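Local coordinates for NikO protein (Streptomyces tendae, PDB 4FQD), which is an enolpyruvyl transferase essential in nikkomycin biosynthesis, probably transferring the enolpyruvyl group of phosphoenolpyruvate to a uridine nucleotide, at residues A[194-197]-A[198-202]; A[225-228]-A[229-233]. The protein carries 4 engineered substitutions. All coordinates share one frame; numbering follows the deposited sequence.

Contact 1 (A[194-197]-A[198-202]); sequences GAVK and TALLM. With SO4 (sulfate ion), chain C.
From T198 to L201, each backbone NH bonds to the carbonyl oxygen four residues earlier, G194 to K197, so 194-202 runs as regular alpha helix; A199 N to A195 O is 2.9 Å. T198 adds a second bond at the start of this run. With OG1 beside its own backbone N (chi1 -59°), the hydroxyl donates back to G194 O at 3.0 Å, while T198 N reaches the same oxygen at 3.1 Å from the opposite face of the carbonyl plane. The hydroxyl, on a face of the helix covered by L144 and M148 of helix 142-149, is thereby satisfied without leaving its own helix. On the side facing helix 219-231, V196 CG1 lies 4.2 Å from L200 CD1, and both side chains touch V221. K197, extended beyond CG, runs back toward the helix start, where K197 NZ donates to sulfate O1 at 3.0 Å. S193 OG also holds this sulfate, which probably came from the crystallisation liquor; the nearby helix start would be expected to favour an anion. D220 forms a salt bridge with the same NZ, tying the lysine to helix 219-231. Helix 192-204 is the buried crossover of a beta-alpha-beta unit, between strands 174-176 and 209-213, in the inverse alpha/beta barrel fold of enolpyruvyl transferases.

Contact 2 (A[225-228]-A[229-233]); sequences VTVL and RDLGA
L228 and A233 close helix 219-231 in a Schellman motif: A233 N donates to L228 O at 2.9 Å, G232 N reaches the same oxygen from the opposite face of its carbonyl plane at 3.2 Å, and a weak bond runs from G232 N to R229 O. The two ends of the turn meet in the apolar contact that goes with this cap, as the methyl of A233 tucks against L228 CB, 4.2 Å from it. L231 CD1 fits the hollow between V227 CG1 and L228 CD2, 4.0 Å from L228 CD2. V227 and L228 also press on A43 of helix 34-44, while L231 reaches V257 of strand 257-260, so the apolar side of the turn is wedged between neighbouring elements. On another side, R229 runs back extended beside V225. V225 CG1, anti to its amide nitrogen (chi1 168°), lies over one face of the guanidinium, off-centre toward the rim and 3.7 Å from R229 NE. Beyond it, R229 NH2 bonds to I235 O and the cation sits against the ring of F237, linking the helix to strand 235-239. With an alanine in place of R229, V225 would probably lose the flat group that its methyl lies against, and I235 O and F237 would probably lose their cationic partner. T226 and D230 run side by side on a more open flank, T226 CG2 3.8 Å from D230 OD2. At G232 the chain leaves the helix with phi 140°, where a beta carbon would run into the carbonyl oxygen of L231.

Contact 1, within helix 192-204, is wholly buried, whereas contact 2, farther from the centre of the chain, is partly buried and includes the exposed T226. Each lies within a single helix or its end, and the two helices pack on each other: L200 CD1 of contact 1 is 3.8 Å from V225 CG2 of contact 2, and L228 CD1 lies near L200 O. The chemistry differs with place in the fold. Residues 194-202 make up the early and middle turns of a helix, where regular bonds are joined by a hydroxyl folded onto the backbone and a lysine bound to an anion. Residues 225-233 finish a helix, with a glycine-based turn and an arginine reaching for the strand that follows.

Contact 1 (A[194-197]-A[198-202])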
loop_
_atom_site.group_PDB
_atom_site.type_symbol
_atom_site.label_atom_id
_atom_site.label_comp_id
_atom_site.label_asym_id
_atom_site.label_seq_id
_atom_site.Cartn_x
_atom_site.Cartn_y
_atom_site.Cartn_z
ATOM N N GLY A 194 -1.346 21.569 3.555
ATOM C CA GLY A 194 -1.675 22.842 4.171
ATOM C C GLY A 194 -0.450 23.644 4.568
ATOM O O GLY A 194 -0.431 24.869 4.439
ATOM N N ALA A 195 0.576 22.951 5.052
ATOM C CA ALA A 195 1.811 23.603 5.473
ATOM C C ALA A 195 2.549 24.215 4.287
ATOM O O ALA A 195 3.151 25.282 4.404
ATOM C CB ALA A 195 2.708 22.618 6.205
ATOM N N VAL A 196 2.500 23.530 3.148
ATOM C CA VAL A 196 3.161 24.006 1.938
ATOM C C VAL A 196 2.481 25.263 1.407
ATOM O O VAL A 196 3.147 26.229 1.035
ATOM C CB VAL A 196 3.171 22.925 0.839
ATOM C CG1 VAL A 196 3.767 23.477 -0.449
ATOM C CG2 VAL A 196 3.943 21.702 1.308
ATOM N N LYS A 197 1.152 25.241 1.380
ATOM C CA LYS A 197 0.372 26.386 0.928
ATOM C C LYS A 197 0.657 27.612 1.785
ATOM O O LYS A 197 0.876 28.708 1.267
ATOM C CB LYS A 197 -1.122 26.063 0.968
ATOM C CG LYS A 197 -1.528 24.907 0.072
ATOM C CD LYS A 197 -2.983 24.529 0.287
ATOM C CE LYS A 197 -3.361 23.312 -0.539
ATOM N NZ LYS A 197 -4.804 22.973 -0.401
ATOM N N THR A 198 0.661 27.416 3.099
ATOM C CA THR A 198 0.910 28.500 4.040
ATOM C C THR A 198 2.320 29.060 3.886
ATOM O O THR A 198 2.508 30.274 3.806
ATOM C CB THR A 198 0.708 28.036 5.494
ATOM O OG1 THR A 198 -0.636 27.567 5.665
ATOM C CG2 THR A 198 0.967 29.180 6.460
ATOM N N ALA A 199 3.306 28.167 3.837
ATOM C CA ALA A 199 4.705 28.567 3.714
ATOM C C ALA A 199 4.964 29.352 2.433
ATOM O O ALA A 199 5.724 30.321 2.435
ATOM C CB ALA A 199 5.610 27.351 3.781
ATOM N N LEU A 200 4.334 28.927 1.343
ATOM C CA LEU A 200 4.464 29.625 0.070
ATOM C C LEU A 200 3.887 31.031 0.152
ATOM O O LEU A 200 4.508 31.993 -0.301
ATOM C CB LEU A 200 3.776 28.841 -1.047
ATOM C CG LEU A 200 4.654 27.849 -1.807
ATOM C CD1 LEU A 200 3.811 27.034 -2.766
ATOM C CD2 LEU A 200 5.749 28.589 -2.556
ATOM N N LEU A 201 2.697 31.142 0.734
ATOM C CA LEU A 201 2.045 32.433 0.913
ATOM C C LEU A 201 2.875 33.341 1.813
ATOM O O LEU A 201 3.071 34.518 1.508
ATOM C CB LEU A 201 0.642 32.250 1.494
ATOM C CG LEU A 201 -0.404 31.631 0.565
ATOM C CD1 LEU A 201 -1.682 31.318 1.326
ATOM C CD2 LEU A 201 -0.692 32.558 -0.606
ATOM N N MET A 202 3.363 32.785 2.917
ATOM C CA MET A 202 4.192 33.535 3.855
ATOM C C MET A 202 5.494 33.986 3.206
ATOM O O MET A 202 5.993 35.074 3.487
ATOM C CB MET A 202 4.494 32.698 5.100
ATOM C CG MET A 202 3.289 32.439 5.989
ATOM S SD MET A 202 2.538 33.957 6.608
ATOM C CE MET A 202 3.887 34.640 7.567
HETATM S S SO4 C . -5.775 20.913 2.672
HETATM O O1 SO4 C . -4.591 21.666 2.268
HETATM O O2 SO4 C . -6.952 21.773 2.587
HETATM O O3 SO4 C . -5.942 19.767 1.783
HETATM O O4 SO4 C . -5.609 20.444 4.045
#

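Contact 2 (A[225-228]-A[229-233])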
loop_
_atom_site.group_PDB
_atom_site.type_symbol
_atom_site.label_atom_id
_atom_site.label_comp_id
_atom_site.label_asym_id
_atom_site.label_seq_id
_atom_site.Cartn_x
_atom_site.Cartn_y
_atom_site.Cartn_z
ATOM N N VAL A 225 1.341 28.610 -7.249
ATOM C CA VAL A 225 2.667 29.080 -7.632
ATOM C C VAL A 225 2.580 29.941 -8.885
ATOM O O VAL A 225 3.184 31.011 -8.960
ATOM C CB VAL A 225 3.631 27.901 -7.886
ATOM C CG1 VAL A 225 4.912 28.384 -8.555
ATOM C CG2 VAL A 225 3.938 27.178 -6.584
ATOM N N THR A 226 1.812 29.471 -9.863
ATOM C CA THR A 226 1.614 30.206 -11.107
ATOM C C THR A 226 0.918 31.541 -10.852
ATOM O O THR A 226 1.274 32.560 -11.443
ATOM C CB THR A 226 0.793 29.383 -12.121
ATOM O OG1 THR A 226 1.467 28.146 -12.388
ATOM C CG2 THR A 226 0.618 30.151 -13.424
ATOM N N VAL A 227 -0.068 31.530 -9.960
ATOM C CA VAL A 227 -0.803 32.743 -9.616
ATOM C C VAL A 227 0.104 33.764 -8.936
ATOM O O VAL A 227 0.103 34.943 -9.295
ATOM C CB VAL A 227 -2.010 32.436 -8.709
ATOM C CG1 VAL A 227 -2.642 33.727 -8.204
ATOM C CG2 VAL A 227 -3.032 31.594 -9.454
ATOM N N LEU A 228 0.880 33.305 -7.958
ATOM C CA LEU A 228 1.823 34.171 -7.256
ATOM C C LEU A 228 2.867 34.748 -8.207
ATOM O O LEU A 228 3.228 35.921 -8.102
ATOM C CB LEU A 228 2.508 33.416 -6.115
ATOM C CG LEU A 228 1.681 33.236 -4.841
ATOM C CD1 LEU A 228 2.453 32.431 -3.808
ATOM C CD2 LEU A 228 1.272 34.590 -4.276
ATOM N N ARG A 229 3.345 33.919 -9.129
ATOM C CA ARG A 229 4.299 34.361 -10.141
ATOM C C ARG A 229 3.713 35.474 -11.003
ATOM O O ARG A 229 4.375 36.476 -11.270
ATOM C CB ARG A 229 4.726 33.189 -11.029
ATOM C CG ARG A 229 5.785 32.286 -10.416
ATOM C CD ARG A 229 6.047 31.071 -11.295
ATOM N NE ARG A 229 7.161 30.264 -10.805
ATOM C CZ ARG A 229 7.488 29.070 -11.289
ATOM N NH1 ARG A 229 6.781 28.535 -12.275
ATOM N NH2 ARG A 229 8.519 28.406 -10.784
ATOM N N ASP A 230 2.469 35.290 -11.432
ATOM C CA ASP A 230 1.797 36.269 -12.278
ATOM C C ASP A 230 1.469 37.548 -11.512
ATOM O O ASP A 230 1.356 38.620 -12.104
ATOM C CB ASP A 230 0.525 35.674 -12.887
ATOM C CG ASP A 230 0.808 34.491 -13.793
ATOM O OD1 ASP A 230 1.983 34.297 -14.171
ATOM O OD2 ASP A 230 -0.145 33.756 -14.131
ATOM N N LEU A 231 1.318 37.430 -10.195
ATOM C CA LEU A 231 1.067 38.591 -9.346
ATOM C C LEU A 231 2.301 39.483 -9.259
ATOM O O LEU A 231 2.191 40.704 -9.139
ATOM C CB LEU A 231 0.632 38.159 -7.943
ATOM C CG LEU A 231 -0.811 37.678 -7.775
ATOM C CD1 LEU A 231 -1.039 37.144 -6.370
ATOM C CD2 LEU A 231 -1.787 38.802 -8.084
ATOM N N GLY A 232 3.478 38.867 -9.318
ATOM C CA GLY A 232 4.724 39.608 -9.282
ATOM C C GLY A 232 5.800 38.937 -8.453
ATOM O O GLY A 232 6.938 39.402 -8.409
ATOM N N ALA A 233 5.443 37.841 -7.792
ATOM C CA ALA A 233 6.397 37.110 -6.964
ATOM C C ALA A 233 7.429 36.370 -7.809
ATOM O O ALA A 233 7.176 36.027 -8.967
ATOM C CB ALA A 233 5.670 36.140 -6.041
#